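Local coordinates for UPF0045 protein MJ1052 (Methanocaldococcus jannaschii, PDB 2EPI), which is of unknown function but may bind thiamine or a similar small molecule, at residues Lys6-Val11 against Gly46-Gly51; Ser23-Lys28 against Leu68-Arg73; Ile30-Lys35 against Lys61-Thr66; Glu55-Phe60 against Ser76-Asp81. All coordinates share one frame; numbering follows the deposited sequence.

Interaction 1: residues Lys6-Val11 against Gly46-Gly51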
loop_
_atom_site.group_PDB
_atom_site.type_symbol
_atom_site.label_atom_id
_atom_site.label_comp_id
_atom_site.label_asym_id
_atom_site.label_seq_id
_atom_site.Cartn_x
_atom_site.Cartn_y
_atom_site.Cartn_z
ATOM N N LYS A 6 -6.318 14.768 15.004
ATOM C CA LYS A 6 -5.920 13.380 15.192
ATOM C C LYS A 6 -6.349 12.382 14.121
ATOM O O LYS A 6 -7.483 12.401 13.632
ATOM C CB LYS A 6 -6.393 12.895 16.568
ATOM C CG LYS A 6 -5.888 11.509 16.941
ATOM C CD LYS A 6 -6.279 11.124 18.363
ATOM C CE LYS A 6 -5.587 12.013 19.392
ATOM N NZ LYS A 6 -5.912 11.597 20.786
ATOM N N VAL A 7 -5.412 11.508 13.766
ATOM C CA VAL A 7 -5.639 10.460 12.780
ATOM C C VAL A 7 -4.812 9.245 13.178
ATOM O O VAL A 7 -3.947 9.331 14.045
ATOM C CB VAL A 7 -5.183 10.886 11.355
ATOM C CG1 VAL A 7 -5.873 12.178 10.944
ATOM C CG2 VAL A 7 -3.664 11.054 11.319
ATOM N N VAL A 8 -5.102 8.108 12.560
ATOM C CA VAL A 8 -4.337 6.888 12.807
ATOM C C VAL A 8 -3.642 6.633 11.478
ATOM O O VAL A 8 -4.228 6.852 10.418
ATOM C CB VAL A 8 -5.240 5.685 13.140
ATOM C CG1 VAL A 8 -4.379 4.450 13.395
ATOM C CG2 VAL A 8 -6.079 5.989 14.362
ATOM N N ALA A 9 -2.397 6.182 11.516
ATOM C CA ALA A 9 -1.683 5.948 10.267
ATOM C C ALA A 9 -0.732 4.774 10.377
ATOM O O ALA A 9 -0.471 4.277 11.468
ATOM C CB ALA A 9 -0.908 7.194 9.892
ATOM N N GLU A 10 -0.236 4.318 9.234
ATOM C CA GLU A 10 0.734 3.236 9.231
ATOM C C GLU A 10 1.842 3.610 8.267
ATOM O O GLU A 10 1.587 4.084 7.158
ATOM C CB GLU A 10 0.105 1.905 8.819
ATOM C CG GLU A 10 1.108 0.749 8.896
ATOM C CD GLU A 10 0.466 -0.612 8.721
ATOM O OE1 GLU A 10 -0.340 -0.769 7.783
ATOM O OE2 GLU A 10 0.777 -1.529 9.523
ATOM N N VAL A 11 3.077 3.404 8.702
ATOM C CA VAL A 11 4.230 3.740 7.885
ATOM C C VAL A 11 5.150 2.542 7.719
ATOM O O VAL A 11 5.353 1.768 8.653
ATOM C CB VAL A 11 5.053 4.873 8.529
ATOM C CG1 VAL A 11 6.347 5.096 7.741
ATOM C CG2 VAL A 11 4.228 6.158 8.593
ATOM N N GLY A 46 5.205 -2.885 9.612
ATOM C CA GLY A 46 5.186 -1.436 9.541
ATOM C C GLY A 46 4.979 -0.883 10.932
ATOM O O GLY A 46 5.017 -1.633 11.910
ATOM N N THR A 47 4.766 0.423 11.022
ATOM C CA THR A 47 4.538 1.067 12.310
ATOM C C THR A 47 3.246 1.866 12.267
ATOM O O THR A 47 3.025 2.641 11.340
ATOM C CB THR A 47 5.680 2.022 12.664
ATOM O OG1 THR A 47 6.900 1.281 12.781
ATOM C CG2 THR A 47 5.389 2.732 13.988
ATOM N N VAL A 48 2.393 1.667 13.266
ATOM C CA VAL A 48 1.133 2.392 13.350
ATOM C C VAL A 48 1.370 3.616 14.228
ATOM O O VAL A 48 2.037 3.529 15.259
ATOM C CB VAL A 48 0.007 1.507 13.957
ATOM C CG1 VAL A 48 -1.226 2.354 14.269
ATOM C CG2 VAL A 48 -0.352 0.406 12.978
ATOM N N LEU A 49 0.842 4.757 13.807
ATOM C CA LEU A 49 1.022 5.992 14.554
ATOM C C LEU A 49 -0.329 6.634 14.807
ATOM O O LEU A 49 -1.259 6.477 14.014
ATOM C CB LEU A 49 1.907 6.968 13.761
ATOM C CG LEU A 49 3.261 6.458 13.263
ATOM C CD1 LEU A 49 3.842 7.435 12.239
ATOM C CD2 LEU A 49 4.204 6.277 14.446
ATOM N N GLU A 50 -0.425 7.348 15.924
ATOM C CA GLU A 50 -1.639 8.056 16.302
ATOM C C GLU A 50 -1.224 9.451 16.752
ATOM O O GLU A 50 -0.337 9.600 17.592
ATOM C CB GLU A 50 -2.359 7.353 17.455
ATOM C CG GLU A 50 -3.597 8.122 17.935
ATOM C CD GLU A 50 -4.124 7.631 19.276
ATOM O OE1 GLU A 50 -4.408 6.424 19.402
ATOM O OE2 GLU A 50 -4.258 8.459 20.204
ATOM N N GLY A 51 -1.862 10.470 16.188
ATOM C CA GLY A 51 -1.527 11.833 16.558
ATOM C C GLY A 51 -1.955 12.832 15.506
ATOM O O GLY A 51 -2.715 12.497 14.601
HETATM O O HOH W 1 -2.766 10.707 20.352
#

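Interaction 2: residues Ser23-Lys28 against Leu68-Arg73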
loop_
_atom_site.group_PDB
_atom_site.type_symbol
_atom_site.label_atom_id
_atom_site.label_comp_id
_atom_site.label_asym_id
_atom_site.label_seq_id
_atom_site.Cartn_x
_atom_site.Cartn_y
_atom_site.Cartn_z
ATOM N N SER A 23 16.957 -4.219 9.008
ATOM C CA SER A 23 16.467 -3.934 10.350
ATOM C C SER A 23 17.138 -2.715 10.966
ATOM O O SER A 23 16.518 -1.977 11.729
ATOM C CB SER A 23 16.682 -5.152 11.254
ATOM O OG SER A 23 18.059 -5.474 11.357
ATOM N N LYS A 24 18.405 -2.502 10.634
ATOM C CA LYS A 24 19.144 -1.369 11.175
ATOM C C LYS A 24 18.476 -0.052 10.788
ATOM O O LYS A 24 18.397 0.874 11.593
ATOM C CB LYS A 24 20.587 -1.394 10.663
ATOM C CG LYS A 24 21.596 -0.801 11.635
ATOM C CD LYS A 24 23.023 -1.109 11.205
ATOM C CE LYS A 24 24.013 -0.909 12.349
ATOM N NZ LYS A 24 24.044 0.496 12.853
ATOM N N TYR A 25 17.984 0.022 9.557
ATOM C CA TYR A 25 17.333 1.234 9.070
ATOM C C TYR A 25 15.903 1.352 9.583
ATOM O O TYR A 25 15.410 2.455 9.829
ATOM C CB TYR A 25 17.360 1.245 7.544
ATOM C CG TYR A 25 18.757 1.085 6.995
ATOM C CD1 TYR A 25 19.752 2.014 7.296
ATOM C CD2 TYR A 25 19.097 -0.012 6.204
ATOM C CE1 TYR A 25 21.052 1.853 6.827
ATOM C CE2 TYR A 25 20.394 -0.182 5.727
ATOM C CZ TYR A 25 21.366 0.754 6.044
ATOM O OH TYR A 25 22.652 0.588 5.583
ATOM N N VAL A 26 15.242 0.211 9.740
ATOM C CA VAL A 26 13.877 0.185 10.246
ATOM C C VAL A 26 13.899 0.725 11.671
ATOM O O VAL A 26 13.020 1.479 12.084
ATOM C CB VAL A 26 13.319 -1.259 10.254
ATOM C CG1 VAL A 26 11.928 -1.286 10.867
ATOM C CG2 VAL A 26 13.292 -1.808 8.834
ATOM N N LYS A 27 14.923 0.332 12.416
ATOM C CA LYS A 27 15.090 0.768 13.794
ATOM C C LYS A 27 15.312 2.276 13.837
ATOM O O LYS A 27 14.746 2.977 14.675
ATOM C CB LYS A 27 16.286 0.044 14.415
ATOM C CG LYS A 27 16.626 0.467 15.832
ATOM C CD LYS A 27 17.877 -0.254 16.320
ATOM C CE LYS A 27 19.072 0.064 15.430
ATOM N NZ LYS A 27 20.313 -0.635 15.862
ATOM N N LYS A 28 16.138 2.768 12.922
ATOM C CA LYS A 28 16.449 4.188 12.842
ATOM C C LYS A 28 15.176 5.012 12.642
ATOM O O LYS A 28 14.977 6.038 13.293
ATOM C CB LYS A 28 17.417 4.431 11.684
ATOM C CG LYS A 28 18.199 5.730 11.766
ATOM C CD LYS A 28 19.201 5.835 10.623
ATOM C CE LYS A 28 20.102 7.052 10.776
ATOM N NZ LYS A 28 20.864 7.349 9.528
ATOM N N LEU A 68 17.252 7.239 3.909
ATOM C CA LEU A 68 17.835 7.594 2.621
ATOM C C LEU A 68 19.248 8.143 2.815
ATOM O O LEU A 68 20.064 8.126 1.896
ATOM C CB LEU A 68 16.954 8.630 1.917
ATOM C CG LEU A 68 17.370 9.092 0.517
ATOM C CD1 LEU A 68 17.440 7.900 -0.436
ATOM C CD2 LEU A 68 16.372 10.115 0.016
ATOM N N ASN A 69 19.539 8.623 4.019
ATOM C CA ASN A 69 20.860 9.163 4.310
ATOM C C ASN A 69 21.942 8.098 4.151
ATOM O O ASN A 69 23.076 8.411 3.782
ATOM C CB ASN A 69 20.915 9.711 5.740
ATOM C CG ASN A 69 22.266 10.323 6.077
ATOM O OD1 ASN A 69 22.600 11.408 5.609
ATOM N ND2 ASN A 69 23.054 9.618 6.884
ATOM N N ASP A 70 21.582 6.841 4.410
ATOM C CA ASP A 70 22.539 5.743 4.337
ATOM C C ASP A 70 22.463 4.822 3.118
ATOM O O ASP A 70 23.337 3.974 2.939
ATOM C CB ASP A 70 22.447 4.889 5.605
ATOM C CG ASP A 70 22.516 5.716 6.873
ATOM O OD1 ASP A 70 23.325 6.666 6.922
ATOM O OD2 ASP A 70 21.769 5.407 7.825
ATOM N N VAL A 71 21.429 4.966 2.294
ATOM C CA VAL A 71 21.292 4.133 1.098
ATOM C C VAL A 71 20.959 4.998 -0.117
ATOM O O VAL A 71 20.561 6.152 0.031
ATOM C CB VAL A 71 20.193 3.059 1.268
ATOM C CG1 VAL A 71 20.620 2.038 2.312
ATOM C CG2 VAL A 71 18.878 3.716 1.676
ATOM N N ASP A 72 21.116 4.441 -1.314
ATOM C CA ASP A 72 20.845 5.198 -2.534
ATOM C C ASP A 72 19.373 5.336 -2.893
ATOM O O ASP A 72 19.004 6.241 -3.633
ATOM C CB ASP A 72 21.563 4.579 -3.740
ATOM C CG ASP A 72 23.069 4.751 -3.687
ATOM O OD1 ASP A 72 23.542 5.781 -3.164
ATOM O OD2 ASP A 72 23.777 3.855 -4.194
ATOM N N ARG A 73 18.528 4.449 -2.381
ATOM C CA ARG A 73 17.112 4.506 -2.721
ATOM C C ARG A 73 16.228 3.962 -1.614
ATOM O O ARG A 73 16.560 2.967 -0.976
ATOM C CB ARG A 73 16.869 3.713 -4.002
ATOM C CG ARG A 73 15.439 3.723 -4.513
ATOM C CD ARG A 73 15.367 2.975 -5.839
ATOM N NE ARG A 73 14.010 2.891 -6.367
ATOM C CZ ARG A 73 13.674 2.180 -7.438
ATOM N NH1 ARG A 73 14.600 1.492 -8.095
ATOM N NH2 ARG A 73 12.413 2.147 -7.846
#

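Interaction 3: residues Ile30-Lys35 against Lys61-Thr66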
loop_
_atom_site.group_PDB
_atom_site.type_symbol
_atom_site.label_atom_id
_atom_site.label_comp_id
_atom_site.label_asym_id
_atom_site.label_seq_id
_atom_site.Cartn_x
_atom_site.Cartn_y
_atom_site.Cartn_z
ATOM N N ILE A 30 12.070 4.164 13.380
ATOM C CA ILE A 30 11.248 4.092 14.578
ATOM C C ILE A 30 11.715 5.108 15.615
ATOM O O ILE A 30 10.900 5.772 16.253
ATOM C CB ILE A 30 11.291 2.677 15.191
ATOM C CG1 ILE A 30 10.576 1.693 14.257
ATOM C CG2 ILE A 30 10.648 2.684 16.569
ATOM C CD1 ILE A 30 10.642 0.253 14.712
ATOM N N GLU A 31 13.028 5.237 15.777
ATOM C CA GLU A 31 13.560 6.190 16.740
ATOM C C GLU A 31 13.145 7.616 16.389
ATOM O O GLU A 31 12.960 8.455 17.273
ATOM C CB GLU A 31 15.085 6.087 16.810
ATOM C CG GLU A 31 15.566 4.807 17.467
ATOM C CD GLU A 31 14.981 4.619 18.855
ATOM O OE1 GLU A 31 15.247 5.469 19.734
ATOM O OE2 GLU A 31 14.251 3.627 19.065
ATOM N N VAL A 32 13.003 7.895 15.100
ATOM C CA VAL A 32 12.591 9.223 14.676
ATOM C C VAL A 32 11.163 9.493 15.149
ATOM O O VAL A 32 10.865 10.578 15.646
ATOM C CB VAL A 32 12.662 9.366 13.140
ATOM C CG1 VAL A 32 11.914 10.612 12.696
ATOM C CG2 VAL A 32 14.116 9.442 12.698
ATOM N N PHE A 33 10.286 8.503 15.003
ATOM C CA PHE A 33 8.893 8.661 15.416
ATOM C C PHE A 33 8.769 9.031 16.888
ATOM O O PHE A 33 7.849 9.747 17.283
ATOM C CB PHE A 33 8.097 7.374 15.172
ATOM C CG PHE A 33 8.062 6.935 13.739
ATOM C CD1 PHE A 33 7.845 7.853 12.717
ATOM C CD2 PHE A 33 8.217 5.591 13.410
ATOM C CE1 PHE A 33 7.783 7.439 11.385
ATOM C CE2 PHE A 33 8.155 5.168 12.086
ATOM C CZ PHE A 33 7.937 6.094 11.070
ATOM N N LYS A 34 9.694 8.537 17.701
ATOM C CA LYS A 34 9.665 8.816 19.128
ATOM C C LYS A 34 10.035 10.255 19.473
ATOM O O LYS A 34 9.972 10.649 20.635
ATOM C CB LYS A 34 10.585 7.842 19.869
ATOM C CG LYS A 34 10.107 6.399 19.803
ATOM C CD LYS A 34 11.002 5.479 20.613
ATOM C CE LYS A 34 10.400 4.085 20.728
ATOM N NZ LYS A 34 10.151 3.466 19.399
ATOM N N LYS A 35 10.410 11.043 18.466
ATOM C CA LYS A 35 10.760 12.443 18.686
ATOM C C LYS A 35 9.542 13.338 18.489
ATOM O O LYS A 35 9.605 14.551 18.710
ATOM C CB LYS A 35 11.864 12.888 17.727
ATOM C CG LYS A 35 13.198 12.196 17.939
ATOM C CD LYS A 35 14.324 12.970 17.271
ATOM C CE LYS A 35 14.096 13.119 15.775
ATOM N NZ LYS A 35 15.158 13.941 15.134
ATOM N N LYS A 61 8.273 12.203 6.766
ATOM C CA LYS A 61 9.347 12.736 5.942
ATOM C C LYS A 61 10.712 12.519 6.580
ATOM O O LYS A 61 11.668 12.126 5.906
ATOM C CB LYS A 61 9.142 14.227 5.683
ATOM C CG LYS A 61 10.179 14.815 4.744
ATOM C CD LYS A 61 10.048 16.323 4.641
ATOM C CE LYS A 61 11.123 16.897 3.732
ATOM N NZ LYS A 61 11.093 18.386 3.714
ATOM N N GLU A 62 10.817 12.769 7.880
ATOM C CA GLU A 62 12.105 12.603 8.537
ATOM C C GLU A 62 12.550 11.146 8.563
ATOM O O GLU A 62 13.728 10.852 8.349
ATOM C CB GLU A 62 12.074 13.180 9.960
ATOM C CG GLU A 62 13.371 12.938 10.731
ATOM C CD GLU A 62 13.470 13.724 12.027
ATOM O OE1 GLU A 62 12.430 14.165 12.553
ATOM O OE2 GLU A 62 14.604 13.885 12.530
ATOM N N ALA A 63 11.612 10.235 8.811
ATOM C CA ALA A 63 11.934 8.810 8.860
ATOM C C ALA A 63 12.449 8.350 7.503
ATOM O O ALA A 63 13.469 7.669 7.407
ATOM C CB ALA A 63 10.700 8.008 9.251
ATOM N N HIS A 64 11.724 8.720 6.454
ATOM C CA HIS A 64 12.113 8.372 5.093
ATOM C C HIS A 64 13.513 8.925 4.805
ATOM O O HIS A 64 14.394 8.204 4.334
ATOM C CB HIS A 64 11.102 8.970 4.111
ATOM C CG HIS A 64 11.554 8.961 2.683
ATOM N ND1 HIS A 64 11.515 7.831 1.893
ATOM C CD2 HIS A 64 12.048 9.949 1.902
ATOM C CE1 HIS A 64 11.966 8.126 0.686
ATOM N NE2 HIS A 64 12.296 9.405 0.665
ATOM N N SER A 65 13.712 10.202 5.112
ATOM C CA SER A 65 14.984 10.872 4.862
ATOM C C SER A 65 16.151 10.300 5.651
ATOM O O SER A 65 17.274 10.239 5.154
ATOM C CB SER A 65 14.850 12.366 5.158
ATOM O OG SER A 65 13.777 12.926 4.424
ATOM N N THR A 66 15.887 9.884 6.884
ATOM C CA THR A 66 16.932 9.328 7.731
ATOM C C THR A 66 17.486 8.040 7.136
ATOM O O THR A 66 18.694 7.793 7.179
ATOM C CB THR A 66 16.399 9.046 9.145
ATOM O OG1 THR A 66 15.781 10.227 9.667
ATOM C CG2 THR A 66 17.528 8.658 10.058
HETATM O O HOH W 2 12.683 16.039 14.436
#

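Interaction 4: residues Glu55-Phe60 against Ser76-Asp81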
loop_
_atom_site.group_PDB
_atom_site.type_symbol
_atom_site.label_atom_id
_atom_site.label_comp_id
_atom_site.label_asym_id
_atom_site.label_seq_id
_atom_site.Cartn_x
_atom_site.Cartn_y
_atom_site.Cartn_z
ATOM N N GLU A 55 2.007 16.449 12.293
ATOM C CA GLU A 55 3.147 15.852 12.977
ATOM C C GLU A 55 3.508 14.517 12.332
ATOM O O GLU A 55 4.686 14.181 12.203
ATOM C CB GLU A 55 2.846 15.659 14.465
ATOM C CG GLU A 55 2.721 16.977 15.226
ATOM C CD GLU A 55 3.938 17.869 15.036
ATOM O OE1 GLU A 55 5.049 17.451 15.423
ATOM O OE2 GLU A 55 3.788 18.988 14.496
ATOM N N ILE A 56 2.497 13.761 11.920
ATOM C CA ILE A 56 2.741 12.470 11.285
ATOM C C ILE A 56 3.408 12.671 9.930
ATOM O O ILE A 56 4.296 11.907 9.550
ATOM C CB ILE A 56 1.425 11.667 11.130
ATOM C CG1 ILE A 56 1.024 11.097 12.497
ATOM C CG2 ILE A 56 1.600 10.536 10.106
ATOM C CD1 ILE A 56 -0.291 10.347 12.503
ATOM N N LEU A 57 2.989 13.704 9.205
ATOM C CA LEU A 57 3.581 13.993 7.901
ATOM C C LEU A 57 5.052 14.372 8.065
ATOM O O LEU A 57 5.906 13.927 7.297
ATOM C CB LEU A 57 2.812 15.123 7.210
ATOM C CG LEU A 57 1.415 14.722 6.735
ATOM C CD1 LEU A 57 0.619 15.958 6.356
ATOM C CD2 LEU A 57 1.531 13.770 5.559
ATOM N N LYS A 58 5.347 15.193 9.072
ATOM C CA LYS A 58 6.722 15.609 9.330
ATOM C C LYS A 58 7.552 14.404 9.769
ATOM O O LYS A 58 8.699 14.246 9.358
ATOM C CB LYS A 58 6.783 16.659 10.443
ATOM C CG LYS A 58 6.050 17.963 10.178
ATOM C CD LYS A 58 6.148 18.845 11.421
ATOM C CE LYS A 58 5.245 20.057 11.348
ATOM N NZ LYS A 58 5.271 20.799 12.646
ATOM N N ALA A 59 6.969 13.571 10.627
ATOM C CA ALA A 59 7.662 12.389 11.128
ATOM C C ALA A 59 7.927 11.433 9.977
ATOM O O ALA A 59 8.992 10.824 9.896
ATOM C CB ALA A 59 6.823 11.695 12.204
ATOM N N PHE A 60 6.951 11.310 9.087
ATOM C CA PHE A 60 7.082 10.436 7.932
ATOM C C PHE A 60 8.247 10.909 7.070
ATOM O O PHE A 60 9.118 10.123 6.696
ATOM C CB PHE A 60 5.791 10.459 7.114
ATOM C CG PHE A 60 5.885 9.722 5.809
ATOM C CD1 PHE A 60 6.094 8.347 5.782
ATOM C CD2 PHE A 60 5.746 10.402 4.602
ATOM C CE1 PHE A 60 6.159 7.654 4.579
ATOM C CE2 PHE A 60 5.811 9.713 3.386
ATOM C CZ PHE A 60 6.016 8.337 3.378
ATOM N N SER A 76 9.072 4.546 0.595
ATOM C CA SER A 76 8.350 4.708 1.860
ATOM C C SER A 76 6.850 4.853 1.665
ATOM O O SER A 76 6.397 5.534 0.739
ATOM C CB SER A 76 8.901 5.921 2.609
ATOM O OG SER A 76 10.275 5.737 2.898
ATOM N N SER A 77 6.079 4.220 2.547
ATOM C CA SER A 77 4.626 4.252 2.448
ATOM C C SER A 77 3.965 4.844 3.690
ATOM O O SER A 77 4.336 4.511 4.818
ATOM C CB SER A 77 4.085 2.829 2.227
ATOM O OG SER A 77 4.653 2.216 1.072
ATOM N N LEU A 78 2.989 5.723 3.468
ATOM C CA LEU A 78 2.230 6.352 4.541
ATOM C C LEU A 78 0.749 6.159 4.244
ATOM O O LEU A 78 0.286 6.458 3.143
ATOM C CB LEU A 78 2.529 7.859 4.623
ATOM C CG LEU A 78 1.619 8.699 5.541
ATOM C CD1 LEU A 78 1.773 8.257 6.996
ATOM C CD2 LEU A 78 1.976 10.179 5.401
ATOM N N LYS A 79 0.009 5.628 5.208
ATOM C CA LYS A 79 -1.422 5.445 5.016
ATOM C C LYS A 79 -2.116 6.176 6.151
ATOM O O LYS A 79 -1.768 5.986 7.311
ATOM C CB LYS A 79 -1.791 3.963 5.042
ATOM C CG LYS A 79 -3.270 3.715 4.803
ATOM C CD LYS A 79 -3.582 2.229 4.727
ATOM C CE LYS A 79 -2.963 1.585 3.499
ATOM N NZ LYS A 79 -3.173 0.106 3.512
ATOM N N ILE A 80 -3.081 7.023 5.806
ATOM C CA ILE A 80 -3.820 7.793 6.799
ATOM C C ILE A 80 -5.268 7.347 6.838
ATOM O O ILE A 80 -5.889 7.151 5.796
ATOM C CB ILE A 80 -3.812 9.305 6.467
ATOM C CG1 ILE A 80 -2.376 9.827 6.412
ATOM C CG2 ILE A 80 -4.625 10.067 7.505
ATOM C CD1 ILE A 80 -1.589 9.603 7.670
ATOM N N ASP A 81 -5.798 7.189 8.045
ATOM C CA ASP A 81 -7.192 6.794 8.230
ATOM C C ASP A 81 -7.785 7.869 9.131
ATOM O O ASP A 81 -7.453 7.945 10.313
ATOM C CB ASP A 81 -7.277 5.433 8.924
ATOM C CG ASP A 81 -8.690 4.865 8.937
ATOM O OD1 ASP A 81 -9.658 5.655 8.926
ATOM O OD2 ASP A 81 -8.833 3.624 8.970
#

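Interaction 1: residues Lys6-Val11 against Gly46-Gly51
V7, A9 and V11 face G51, L49 and T47 as hydrogen-bonded pairs in the two central antiparallel strands of a ferredoxin-like sheet. Two backbone bonds close each pair. L49 N reaches A9 O at 2.7 Å, while G51 N to V7 O is longer at 3.2 Å. The non-hydrogen-bonded pairs, V8 with E50 and E10 with V48, lie between them. On their face V8 CG1 meets V48 CG1 at 3.9 Å. On the other face V11 CG2 touches L49 CD1, also at 3.9 Å. G51 has backbone angles at which a CB would jam against the preceding carbonyl.

K6 crosses E50 obliquely. Its chain bends at chi3 (-66°) and brings NZ within 3.6 Å of E50 OE2, a long salt bridge. A water donates to E50 OE2 and weakly accepts from K6 NZ. E50 has other partners: OE2 pairs with K39 and OE1 accepts from I90 N. With an alanine in place of K6, E50 would probably keep only K39 of its two lysine mates, and the water would lose its weak second contact.

Strand 73-83 flanks 6-11, and strand 39-43 flanks 46-50. F33 of helix 23-33 covers V11, T47 and L49.

Interaction 2: residues Ser23-Lys28 against Leu68-Arg73
K28 keeps CG anti to its backbone N (chi1 -160°) and runs extended beyond it, which carries NZ across to D70. One turn earlier, Y25 has CG anti to its own carbonyl carbon (chi1 -55°), and its ring comes to rest beside D70 and V71. The contact belongs to the ferredoxin-like fold. It joins the first turns of helix 23-33 to the connection that leads from helix 53-68 into strand 73-83.

The polar part is a salt bridge. K28 NZ donates to D70 OD2 at 2.7 Å. It arrives on the syn side of that oxygen, 27° out of the carboxylate plane. The two side chains approach from opposite directions. K28 NZ also donates to T66 O near the end of helix 53-68, so one ammonium group holds both the end of that helix and the connection after it.

The apolar part is small. V71 CG1 sits over one face of the Y25 ring, 4.0 Å from CZ. D70 CB meets the same ring obliquely, 3.6 Å from CE1. P15 of strand 6-16 touches both Y25 and V71. R73, further along, forms a salt bridge with D81 of the third subunit.

The carboxylate of D70 is gripped a second time from within its own segment. N69 ND2 donates to D70 OD1 at 3.0 Å, coming from above the carboxylate plane.

Interaction 3: residues Ile30-Lys35 against Lys61-Thr66
V32 points at the 61-66 helix and meets it with both methyls. Its side chain lies obliquely across E62. CG1 presses on the aliphatic part of that residue, 3.4 Å from E62 CG, which is close packing. CG2 turns to T66 and lies 3.5 Å from OG1, the two side chains sliding past each other in opposite directions. This places V32 between successive turns of helix 53-68.

K35 lies just past the end of its helix and crosses E62 at about a right angle. The lysine chain bends at chi3 (-59°), and this lets NZ turn in to E62 OE2 at 2.7 Å. The salt bridge is made on the syn side of the oxygen, 27° out of the carboxylate plane. The second oxygen, E62 OE1, bonds to Y36 OH and takes a hydrogen bond from a water at 2.7 Å. The same water accepts weakly from K35 NZ. Both carboxylate oxygens are therefore engaged.

On the inner side F33 starts away from the other helix, but its ring comes back to A63. The methyl CB approaches the ring obliquely, 3.7 Å from CE1. T66 OG1 bonds back to E62 O at 2.5 Å, from above the carbonyl plane, while T66 N meets that oxygen from the opposite face.

The two segments belong to the two helices that lie side by side on one face of the ferredoxin-like sheet. F33 also touches V40 of strand 39-43, and A63 rests on I13 of strand 6-16.

Interaction 4: residues Glu55-Phe60 against Ser76-Asp81
F60 and L78 form the tight heart of this contact, where helix 53-68 of the ferredoxin-like fold lies on strand 73-83. The axes of the two segments come within 10.2 Å and run nearly antiparallel, at 170°. L78 CB stands 3.6 Å from the F60 ring centroid, 10° off the normal, a CH-pi contact over the face. At chi1 173° the F60 ring swings away from its backbone N and down onto the strand. L57 CD2 closes in on L78 CD2 at 3.6 Å, the two leucines crossing at about a right angle. Replacing F60 by an alanine would probably leave L78 CB without its ring and open a gap above S76 and S77.

Toward the start of the helix segment the packing is looser. I56 CG2 lies 3.9 Å from L78 CD1 and 4.1 Å from I80 CD1. The helix face turned from the sheet carries the exposed K58, whose NZ forms a salt bridge with E55 OE2 at 3.0 Å. The strand pairs with a strand of the third subunit, and I80 of that subunit packs on F60. At the other end S76 CB meets the ring obliquely, 3.8 Å from F60 CE1.

The four contacts all lie within one ferredoxin-like subunit: interaction 1 joins strands, interaction 4 lays a helix on the sheet, and interaction 3 pairs the helices. Interactions 1 and 4 have centres about 7 Å apart, and V8 O meets D81 N at 2.9 Å between the adjoining strands. F33 links interactions 1 and 3, its CZ lying 3.8 Å from V11 CG1. H64 ND1 and S76 OG, 2.6 Å apart, connect interactions 3 and 4. Interaction 2 is the outlying one, with its centre about 20 Å from that of interaction 1. It meets interaction 3 through K28 NZ and T66 O. Interactions 2, 3 and 4 all touch the third subunit.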